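Local coordinates for protein (S)-2-haloacid dehalogenase 4A (Burkholderia cepacia, PDB 2NO4) that catalyses the hydrolytic dehalogenation of short-chain (S)-2-haloalkanoic acids, inverting configuration to give (R)-2-hydroxyalkanoic acids and releasing the halide, at residues S226-W229 against P230-A233. Residues are numbered along the deposited sequence; the frame is centred on the assembly and turned at random.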
# COMPACT_ATOMS: atom_id res chain seq x y z
N SER B 226 11.16 -23.09 -11.07
CA SER B 226 12.03 -24.08 -11.73
C SER B 226 13.17 -23.45 -12.55
O SER B 226 14.23 -24.03 -12.68
CB SER B 226 11.18 -25.01 -12.61
OG SER B 226 10.67 -24.30 -13.73
N GLU B 227 12.95 -22.25 -13.08
CA GLU B 227 13.98 -21.54 -13.85
C GLU B 227 15.11 -20.97 -13.04
O GLU B 227 16.10 -20.52 -13.61
CB GLU B 227 13.37 -20.44 -14.71
CG GLU B 227 12.32 -20.95 -15.67
CD GLU B 227 12.89 -21.85 -16.77
OE1 GLU B 227 12.07 -22.52 -17.44
OE2 GLU B 227 14.13 -21.92 -16.97
N LEU B 228 14.95 -20.99 -11.73
CA LEU B 228 16.03 -20.60 -10.84
C LEU B 228 17.12 -21.64 -10.89
O LEU B 228 18.27 -21.34 -10.57
CB LEU B 228 15.52 -20.50 -9.39
CG LEU B 228 14.56 -19.37 -8.99
CD1 LEU B 228 14.13 -19.58 -7.50
CD2 LEU B 228 15.23 -17.97 -9.18
N TRP B 229 16.78 -22.88 -11.27
CA TRP B 229 17.79 -23.94 -11.29
C TRP B 229 18.93 -23.68 -12.30
O TRP B 229 20.09 -23.67 -11.91
CB TRP B 229 17.15 -25.33 -11.45
CG TRP B 229 18.12 -26.52 -11.30
CD1 TRP B 229 18.18 -27.63 -12.12
CD2 TRP B 229 19.13 -26.71 -10.29
NE1 TRP B 229 19.14 -28.49 -11.66
CE2 TRP B 229 19.76 -27.96 -10.56
CE3 TRP B 229 19.58 -25.95 -9.18
CZ2 TRP B 229 20.80 -28.47 -9.76
CZ3 TRP B 229 20.63 -26.45 -8.39
CH2 TRP B 229 21.23 -27.71 -8.69
N PRO B 230 18.62 -23.47 -13.59
CA PRO B 230 19.73 -23.11 -14.49
C PRO B 230 20.45 -21.82 -14.10
O PRO B 230 21.65 -21.65 -14.41
CB PRO B 230 19.04 -22.93 -15.86
CG PRO B 230 17.55 -22.87 -15.58
CD PRO B 230 17.34 -23.64 -14.32
N LEU B 231 19.72 -20.90 -13.45
CA LEU B 231 20.32 -19.63 -12.99
C LEU B 231 21.33 -19.81 -11.88
O LEU B 231 22.31 -19.08 -11.78
CB LEU B 231 19.22 -18.65 -12.57
CG LEU B 231 19.60 -17.22 -12.24
CD1 LEU B 231 19.97 -16.52 -13.52
CD2 LEU B 231 18.42 -16.53 -11.55
N LEU B 232 21.11 -20.79 -11.03
CA LEU B 232 21.90 -20.89 -9.79
C LEU B 232 22.70 -22.18 -9.62
O LEU B 232 23.48 -22.29 -8.66
CB LEU B 232 21.00 -20.69 -8.55
CG LEU B 232 20.41 -19.27 -8.32
CD1 LEU B 232 19.19 -19.33 -7.42
CD2 LEU B 232 21.46 -18.31 -7.72
N ALA B 233 22.51 -23.16 -10.51
CA ALA B 233 23.20 -24.46 -10.33
C ALA B 233 24.72 -24.23 -10.33
O ALA B 233 25.23 -23.42 -11.09
CB ALA B 233 22.81 -25.42 -11.42
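Trp-229 and Ala-233 make an i to i+4 CH-pi contact at the C-terminal end of helix 228-232, a short helix packed against the parallel sheet of the Rossmann-like HAD domain. Ala-233 CB lies 3.7 Å from the centroid of the six-membered ring of Trp-229 and only 5° off its normal, so the methyl sits over the face. The indole reaches this place because CG is anti to the backbone N (chi1 -172°), which carries the ring toward the helix end. Lys-116, from outside the two segments, makes a cation-pi contact with the same indole. The backbone fixes the same pair: Ala-233 N donates to Trp-229 O at 2.8 Å, with a C=O...N angle of 165°. Leu-232 N reaches that oxygen too, at 3.2 Å, but from well above the carbonyl plane, and its bond to Leu-228 O is weak. Leu-228 CD2 meets Leu-231 CD2 at 4.2 Å, on the side facing Val-202 of strand 200-204. One carbonyl thus accepts both an i+3 and an i+4 amide where Ala-233 leaves helical geometry, while the Ala-233 methyl rests on the indole face, combining polar and dispersive attraction between the same two residues.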